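Long-range contacts in tail protein, 43 kDa (Neisseria meningitidis MC58, PDB 3D37), which is of unknown function but probably forms part of the baseplate hub of a Mu-like phage tail: residues A[113-124]-A[151-162]; A[69-77]-A[88-97]. All blocks are in the same frame, centred on the assembly; numbering follows the deposited sequence.

In the fold
From the N terminus, interaction 2 closes first: strands 66-81 and 84-93 run on past both segments, and the turn between their ends closes a hairpin. The chain then enters helix 95-100 and helix 113-121, where interaction 1 opens; it closes at helix 151-161 after 26 intervening residues that include strand 130-133. The two contacts therefore follow in series and neither encloses the other. Their centres lie about 22 Å apart, yet they touch, Trp124 CD1 packing 3.6 Å from Phe97 CG and Trp152 CZ3 3.6 Å from Ala95 CB. Helix 95-100 thus joins the N-terminal GpP-like strands to the helical pair of the gp44-like second domain.

Interaction 1 of 2, residues A[113-124]-A[151-162]; sequences VLDAAKKLAAPW and VWQALTHIANSV
Leu120 reaches from helix 113-121 into helix 151-161, and the evidence for an apolar interface is that nearly every side-chain meeting across it joins two apolar carbons; the exception is Val151 CG1 against the carbonyl oxygen of Leu120. Leu120 CD1 meets Ile158 CD1 tip to tip at 3.4 Å, closer than usual van der Waals contact, and lies 3.5 Å from Leu155 CD1, the Leu155 side chain sliding past in the opposite direction. The CB of Leu155 does not point at helix 113-121, but with CG placed anti to the backbone N (chi1 -159°) its CD1 also comes to 4.0 Å from Ala117 CB. At the N-terminal end of helix 113-121, Val113 offers one branch to two partners: CG2 packs 3.6 Å from Val162 CG2 and 3.9 Å from Ile158 CG2.

The aromatic contact lies at the other end. Val151 divides its methyls, CG1 going to the CB and carbonyl oxygen of Leu120 and CG2 to the six-membered ring of Trp124, 3.5 Å from CH2. One face of that indole carries Pro123 CB near its rim, while Leu120 O lies at the edge in the ring plane; the ring also meets His246 of a second subunit edge-to-face.

Two side-chain hydrogen bonds lie inside helix 151-161. Thr156 OG1 donates to Trp152 O from above the carbonyl plane, 46° out of it, and that oxygen also takes Thr156 N; Ser161 OG donates to Ile158 O at 2.7 Å.

Strands 130-133 and 174-177 add Val130 and Val176 against Ala117, and Leu174 against Leu155. With axes 10.3 Å apart at closest approach and N-to-C directions 176° apart, this is an antiparallel helix pair packed on the small mixed sheet of the gp44-like second domain.

Interaction 2 of 2, residues A[69-77]-A[88-97]; sequences MTGIIGSQR and SLSGRDLAGF
Across this antiparallel beta hairpin, the guanidinium of Arg77 meets Ser88 OG and Ser90 OG of the partner strand at its edge, near its plane, and Ser75 OG of its own strand lies at the edge in plane. NE donates to Ser88 OG at 2.8 Å; NH2 makes a weak bond to Ser90 OG, whose other partner is Asp39; and NH1 donates to Ser75 OG at 2.7 Å. A bend at chi3 (-68°) turns the guanidinium so that its edge meets the serine hydroxyls. The second flat group, the Arg92 guanidinium, has Gly96 CA over one face near the rim and a salt bridge to Asp100. The Phe97 ring receives Ile72 CD1 obliquely, 3.3 Å from CE2.

A classic bulge interrupts the hairpin. Ile73 pairs with Gly91 but Ser75 with Ser90, a register shift of one, so Gly74 and Ser75 both face Ser90. From the bulge onward, Ser75, Gln76 and Arg77 also pair antiparallel with a strand of a second subunit, continuing the sheet across the interface.

The aliphatic part of Gln76 runs beside Leu89, pointing the same way, with Leu89 CD2 3.6 Å from Gln76 CG; its OE1 takes Leu54 N and its NE2 gives to Pro52 O. Near the helix, Ile72 crosses Leu94 at about a right angle, its CD1 tight against CD2.

At the bulge, Ser90 O accepts two backbone donors: Gly74 N at 2.8 Å in the carbonyl plane, on a lone pair, and Ser75 N at 3.1 Å, tilted 32° from that plane.

Interaction 1 of 2, residues A[113-124]-A[151-162]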
# COMPACT_ATOMS: atom_id res chain seq x y z
N VAL A 113 -9.24 -53.62 9.74
CA VAL A 113 -9.30 -52.15 9.69
C VAL A 113 -10.00 -51.78 8.37
O VAL A 113 -10.84 -50.91 8.37
CB VAL A 113 -7.88 -51.46 9.96
CG1 VAL A 113 -7.03 -51.51 8.73
CG2 VAL A 113 -8.03 -50.01 10.45
N LEU A 114 -9.75 -52.53 7.29
CA LEU A 114 -10.34 -52.25 5.99
C LEU A 114 -11.84 -52.39 6.01
O LEU A 114 -12.50 -51.67 5.30
CB LEU A 114 -9.76 -53.15 4.89
CG LEU A 114 -10.24 -52.96 3.45
CD1 LEU A 114 -10.31 -51.47 3.01
CD2 LEU A 114 -9.39 -53.77 2.45
N ASP A 115 -12.36 -53.37 6.80
CA ASP A 115 -13.81 -53.62 6.94
C ASP A 115 -14.50 -52.65 7.88
O ASP A 115 -15.60 -52.21 7.59
CB ASP A 115 -14.10 -55.07 7.39
CG ASP A 115 -13.86 -56.07 6.30
OD1 ASP A 115 -13.59 -55.66 5.12
OD2 ASP A 115 -13.92 -57.28 6.62
N ALA A 116 -13.89 -52.29 9.00
CA ALA A 116 -14.43 -51.19 9.81
C ALA A 116 -14.42 -49.81 9.05
O ALA A 116 -15.29 -48.94 9.31
CB ALA A 116 -13.69 -51.09 11.11
N ALA A 117 -13.50 -49.62 8.11
CA ALA A 117 -13.50 -48.37 7.29
C ALA A 117 -14.63 -48.41 6.26
O ALA A 117 -15.35 -47.42 6.08
CB ALA A 117 -12.14 -48.13 6.60
N LYS A 118 -14.74 -49.57 5.57
CA LYS A 118 -15.79 -49.83 4.58
C LYS A 118 -17.14 -49.58 5.22
O LYS A 118 -18.02 -48.94 4.61
CB LYS A 118 -15.72 -51.29 4.03
CG LYS A 118 -14.68 -51.50 2.91
CD LYS A 118 -14.49 -52.94 2.52
CE LYS A 118 -13.55 -53.06 1.29
NZ LYS A 118 -13.28 -54.55 1.01
N LYS A 119 -17.29 -50.04 6.45
CA LYS A 119 -18.56 -49.92 7.16
C LYS A 119 -18.89 -48.47 7.32
O LYS A 119 -19.91 -48.03 6.84
CB LYS A 119 -18.54 -50.62 8.54
CG LYS A 119 -19.86 -50.47 9.35
CD LYS A 119 -20.99 -51.40 8.78
CE LYS A 119 -22.43 -50.75 8.79
NZ LYS A 119 -23.22 -50.98 10.06
N LEU A 120 -17.99 -47.72 7.94
CA LEU A 120 -18.20 -46.29 8.27
C LEU A 120 -18.42 -45.36 7.09
O LEU A 120 -19.04 -44.31 7.23
CB LEU A 120 -17.04 -45.76 9.10
CG LEU A 120 -16.77 -46.34 10.49
CD1 LEU A 120 -15.27 -46.15 10.85
CD2 LEU A 120 -17.68 -45.67 11.52
N ALA A 121 -17.86 -45.71 5.93
CA ALA A 121 -18.03 -44.94 4.69
C ALA A 121 -19.27 -45.39 3.86
O ALA A 121 -19.61 -44.77 2.86
CB ALA A 121 -16.79 -45.08 3.84
N ALA A 122 -19.86 -46.53 4.24
CA ALA A 122 -21.01 -47.12 3.53
C ALA A 122 -22.15 -46.15 3.19
O ALA A 122 -22.58 -46.13 2.03
CB ALA A 122 -21.58 -48.38 4.32
N PRO A 123 -22.64 -45.35 4.18
CA PRO A 123 -23.70 -44.34 3.91
C PRO A 123 -23.41 -43.29 2.83
O PRO A 123 -24.31 -42.59 2.39
CB PRO A 123 -23.87 -43.63 5.27
CG PRO A 123 -23.30 -44.53 6.28
CD PRO A 123 -22.21 -45.30 5.59
N TRP A 124 -22.15 -43.16 2.40
CA TRP A 124 -21.80 -42.21 1.40
C TRP A 124 -21.33 -42.90 0.17
O TRP A 124 -20.13 -43.00 -0.07
CB TRP A 124 -20.80 -41.19 1.95
CG TRP A 124 -21.47 -40.40 3.01
CD1 TRP A 124 -22.30 -39.33 2.84
CD2 TRP A 124 -21.41 -40.65 4.39
NE1 TRP A 124 -22.75 -38.89 4.06
CE2 TRP A 124 -22.20 -39.68 5.03
CE3 TRP A 124 -20.71 -41.57 5.18
CZ2 TRP A 124 -22.36 -39.63 6.42
CZ3 TRP A 124 -20.88 -41.52 6.56
CH2 TRP A 124 -21.69 -40.55 7.16
N VAL A 151 -17.96 -39.34 11.89
CA VAL A 151 -17.39 -40.48 11.17
C VAL A 151 -15.84 -40.37 11.07
O VAL A 151 -15.11 -41.38 11.25
CB VAL A 151 -18.06 -40.64 9.78
CG1 VAL A 151 -17.62 -41.94 9.12
CG2 VAL A 151 -19.59 -40.61 9.91
N TRP A 152 -15.37 -39.15 10.76
CA TRP A 152 -13.95 -38.84 10.64
C TRP A 152 -13.16 -39.10 11.92
O TRP A 152 -12.20 -39.83 11.90
CB TRP A 152 -13.68 -37.40 10.14
CG TRP A 152 -12.34 -37.38 9.55
CD1 TRP A 152 -11.17 -36.92 10.14
CD2 TRP A 152 -11.95 -37.98 8.33
NE1 TRP A 152 -10.10 -37.19 9.33
CE2 TRP A 152 -10.54 -37.82 8.21
CE3 TRP A 152 -12.67 -38.59 7.28
CZ2 TRP A 152 -9.84 -38.24 7.09
CZ3 TRP A 152 -11.97 -39.02 6.19
CH2 TRP A 152 -10.57 -38.84 6.08
N GLN A 153 -13.56 -38.50 13.02
CA GLN A 153 -12.99 -38.80 14.34
C GLN A 153 -12.91 -40.27 14.64
O GLN A 153 -11.87 -40.75 15.10
CB GLN A 153 -13.80 -38.16 15.44
CG GLN A 153 -13.52 -36.72 15.60
CD GLN A 153 -14.50 -36.04 16.55
OE1 GLN A 153 -15.67 -36.39 16.60
NE2 GLN A 153 -14.02 -35.03 17.28
N ALA A 154 -14.00 -40.98 14.35
CA ALA A 154 -14.07 -42.39 14.61
C ALA A 154 -13.12 -43.14 13.72
O ALA A 154 -12.47 -44.11 14.12
CB ALA A 154 -15.54 -42.92 14.39
N LEU A 155 -13.04 -42.69 12.48
CA LEU A 155 -12.19 -43.34 11.53
C LEU A 155 -10.68 -43.13 11.90
O LEU A 155 -9.84 -44.03 11.70
CB LEU A 155 -12.49 -42.76 10.16
CG LEU A 155 -12.17 -43.45 8.86
CD1 LEU A 155 -12.69 -44.84 8.85
CD2 LEU A 155 -12.87 -42.59 7.83
N THR A 156 -10.39 -41.96 12.45
CA THR A 156 -9.02 -41.57 12.80
C THR A 156 -8.56 -42.43 14.00
O THR A 156 -7.52 -43.08 13.95
CB THR A 156 -8.95 -40.05 13.12
OG1 THR A 156 -9.36 -39.29 11.97
CG2 THR A 156 -7.53 -39.63 13.57
N HIS A 157 -9.42 -42.48 15.02
CA HIS A 157 -9.28 -43.37 16.21
C HIS A 157 -8.96 -44.81 15.80
O HIS A 157 -7.89 -45.36 16.08
CB HIS A 157 -10.58 -43.30 16.98
CG HIS A 157 -10.44 -43.43 18.47
ND1 HIS A 157 -10.28 -42.34 19.31
CD2 HIS A 157 -10.45 -44.53 19.27
CE1 HIS A 157 -10.19 -42.77 20.56
NE2 HIS A 157 -10.30 -44.09 20.57
N ILE A 158 -9.87 -45.42 15.07
CA ILE A 158 -9.70 -46.76 14.58
C ILE A 158 -8.38 -46.95 13.82
O ILE A 158 -7.58 -47.88 14.09
CB ILE A 158 -10.90 -47.12 13.66
CG1 ILE A 158 -12.19 -47.26 14.48
CG2 ILE A 158 -10.62 -48.38 12.92
CD1 ILE A 158 -13.47 -47.03 13.65
N ALA A 159 -8.17 -46.08 12.85
CA ALA A 159 -6.99 -46.12 11.99
C ALA A 159 -5.71 -46.00 12.83
O ALA A 159 -4.77 -46.77 12.64
CB ALA A 159 -7.06 -44.93 10.90
N ASN A 160 -5.74 -45.06 13.77
CA ASN A 160 -4.57 -44.68 14.52
C ASN A 160 -4.20 -45.78 15.51
O ASN A 160 -2.99 -46.05 15.73
CB ASN A 160 -4.75 -43.30 15.20
CG ASN A 160 -4.59 -42.09 14.21
OD1 ASN A 160 -4.21 -42.25 13.03
ND2 ASN A 160 -4.89 -40.90 14.70
N SER A 161 -5.23 -46.50 16.01
CA SER A 161 -5.07 -47.69 16.87
C SER A 161 -4.12 -48.71 16.28
O SER A 161 -3.52 -49.51 17.02
CB SER A 161 -6.44 -48.40 17.09
OG SER A 161 -6.64 -49.40 16.07
N VAL A 162 -4.07 -48.78 14.97
CA VAL A 162 -3.25 -49.77 14.28
C VAL A 162 -2.13 -49.06 13.54
O VAL A 162 -1.61 -49.61 12.56
CB VAL A 162 -4.04 -50.64 13.29
CG1 VAL A 162 -4.54 -51.94 13.98
CG2 VAL A 162 -5.20 -49.84 12.67

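Interaction 2 of 2, residues A[69-77]-A[88-97]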
# COMPACT_ATOMS: atom_id res chain seq x y z
N MET A 69 -8.88 -33.85 -7.18
CA MET A 69 -9.78 -33.83 -6.02
C MET A 69 -11.21 -34.06 -6.47
O MET A 69 -11.62 -33.54 -7.51
CB MET A 69 -9.69 -32.47 -5.27
CG MET A 69 -10.30 -32.43 -3.85
SD MET A 69 -10.02 -30.78 -2.99
CE MET A 69 -8.26 -30.83 -2.78
N THR A 70 -11.95 -34.80 -5.65
CA THR A 70 -13.35 -35.09 -5.85
C THR A 70 -14.08 -34.54 -4.63
O THR A 70 -13.72 -34.86 -3.51
CB THR A 70 -13.58 -36.67 -6.04
OG1 THR A 70 -12.70 -37.12 -7.08
CG2 THR A 70 -15.03 -37.02 -6.41
N GLY A 71 -15.09 -33.71 -4.82
CA GLY A 71 -15.77 -33.09 -3.69
C GLY A 71 -17.09 -32.42 -4.02
O GLY A 71 -17.74 -32.76 -4.97
N ILE A 72 -17.43 -31.42 -3.21
CA ILE A 72 -18.73 -30.79 -3.24
C ILE A 72 -18.45 -29.30 -3.09
O ILE A 72 -17.70 -28.89 -2.21
CB ILE A 72 -19.70 -31.29 -2.08
CG1 ILE A 72 -19.95 -32.79 -2.18
CG2 ILE A 72 -21.11 -30.61 -2.14
CD1 ILE A 72 -18.85 -33.59 -1.59
N ILE A 73 -19.09 -28.51 -3.94
CA ILE A 73 -19.06 -27.04 -3.82
C ILE A 73 -19.92 -26.69 -2.59
O ILE A 73 -21.13 -27.01 -2.52
CB ILE A 73 -19.55 -26.37 -5.09
CG1 ILE A 73 -18.61 -26.79 -6.25
CG2 ILE A 73 -19.56 -24.76 -5.01
CD1 ILE A 73 -19.04 -26.30 -7.55
N GLY A 74 -19.27 -26.11 -1.59
CA GLY A 74 -19.95 -25.73 -0.38
C GLY A 74 -20.50 -24.34 -0.46
O GLY A 74 -21.47 -24.03 0.19
N SER A 75 -19.86 -23.47 -1.21
CA SER A 75 -20.29 -22.10 -1.23
C SER A 75 -19.88 -21.37 -2.49
O SER A 75 -18.92 -21.74 -3.18
CB SER A 75 -19.83 -21.35 0.02
OG SER A 75 -18.50 -20.96 -0.02
N GLN A 76 -20.66 -20.36 -2.80
CA GLN A 76 -20.46 -19.55 -3.99
C GLN A 76 -20.73 -18.10 -3.70
O GLN A 76 -21.70 -17.77 -3.03
CB GLN A 76 -21.38 -20.09 -5.13
CG GLN A 76 -21.24 -19.31 -6.46
CD GLN A 76 -22.05 -19.95 -7.62
OE1 GLN A 76 -22.13 -21.16 -7.75
NE2 GLN A 76 -22.66 -19.11 -8.43
N ARG A 77 -19.89 -17.22 -4.22
CA ARG A 77 -20.09 -15.80 -4.15
C ARG A 77 -20.04 -15.12 -5.55
O ARG A 77 -19.20 -15.44 -6.41
CB ARG A 77 -19.05 -15.17 -3.21
CG ARG A 77 -19.14 -15.62 -1.77
CD ARG A 77 -17.80 -15.59 -1.07
NE ARG A 77 -16.95 -16.63 -1.65
CZ ARG A 77 -17.03 -17.93 -1.34
NH1 ARG A 77 -17.88 -18.37 -0.41
NH2 ARG A 77 -16.24 -18.78 -1.97
N SER A 88 -16.74 -16.48 -7.11
CA SER A 88 -15.93 -17.48 -6.40
C SER A 88 -16.70 -18.68 -5.95
O SER A 88 -17.92 -18.62 -5.75
CB SER A 88 -15.13 -16.86 -5.26
OG SER A 88 -15.98 -16.32 -4.29
N LEU A 89 -15.97 -19.79 -5.86
CA LEU A 89 -16.45 -21.13 -5.43
C LEU A 89 -15.48 -21.71 -4.39
O LEU A 89 -14.25 -21.63 -4.59
CB LEU A 89 -16.43 -22.14 -6.60
CG LEU A 89 -17.13 -21.82 -7.90
CD1 LEU A 89 -16.99 -23.02 -8.80
CD2 LEU A 89 -18.61 -21.48 -7.66
N SER A 90 -16.03 -22.30 -3.33
CA SER A 90 -15.23 -23.09 -2.41
C SER A 90 -15.90 -24.39 -2.13
O SER A 90 -17.11 -24.53 -2.26
CB SER A 90 -14.98 -22.42 -1.06
OG SER A 90 -14.68 -21.11 -1.27
N GLY A 91 -15.10 -25.28 -1.62
CA GLY A 91 -15.55 -26.57 -1.22
C GLY A 91 -14.50 -27.42 -0.59
O GLY A 91 -13.33 -27.01 -0.33
N ARG A 92 -14.96 -28.62 -0.31
CA ARG A 92 -14.16 -29.65 0.36
C ARG A 92 -14.26 -30.95 -0.39
O ARG A 92 -15.18 -31.13 -1.18
CB ARG A 92 -14.64 -29.82 1.80
CG ARG A 92 -14.38 -28.56 2.67
CD ARG A 92 -14.93 -28.79 4.06
NE ARG A 92 -16.36 -29.02 3.97
CZ ARG A 92 -17.15 -29.51 4.91
NH1 ARG A 92 -16.65 -29.94 6.06
NH2 ARG A 92 -18.44 -29.66 4.63
N ASP A 93 -13.30 -31.84 -0.13
CA ASP A 93 -13.37 -33.24 -0.62
C ASP A 93 -14.46 -34.06 0.12
O ASP A 93 -15.17 -33.52 0.96
CB ASP A 93 -11.98 -33.93 -0.60
CG ASP A 93 -11.54 -34.30 0.80
OD1 ASP A 93 -12.33 -34.15 1.76
OD2 ASP A 93 -10.36 -34.67 0.96
N LEU A 94 -14.60 -35.34 -0.22
CA LEU A 94 -15.72 -36.13 0.28
C LEU A 94 -15.60 -36.44 1.77
O LEU A 94 -16.58 -36.85 2.40
CB LEU A 94 -15.88 -37.42 -0.53
CG LEU A 94 -16.06 -37.33 -2.05
CD1 LEU A 94 -16.12 -38.76 -2.68
CD2 LEU A 94 -17.29 -36.52 -2.41
N ALA A 95 -14.41 -36.23 2.35
CA ALA A 95 -14.24 -36.31 3.81
C ALA A 95 -15.10 -35.31 4.49
O ALA A 95 -15.39 -35.50 5.61
CB ALA A 95 -12.78 -36.10 4.21
N GLY A 96 -15.46 -34.20 3.85
CA GLY A 96 -16.42 -33.24 4.40
C GLY A 96 -17.70 -33.85 4.96
O GLY A 96 -18.15 -33.44 6.00
N PHE A 97 -18.30 -34.82 4.27
CA PHE A 97 -19.39 -35.61 4.81
C PHE A 97 -19.07 -36.31 6.15
O PHE A 97 -19.82 -36.23 7.11
CB PHE A 97 -19.80 -36.71 3.83
CG PHE A 97 -20.48 -36.21 2.58
CD1 PHE A 97 -21.75 -35.63 2.65
CD2 PHE A 97 -19.84 -36.34 1.33
CE1 PHE A 97 -22.39 -35.18 1.50
CE2 PHE A 97 -20.46 -35.88 0.17
CZ PHE A 97 -21.75 -35.31 0.26
O HOH W 1 -12.72 -36.96 -2.23
O HOH W 2 -18.02 -29.01 0.45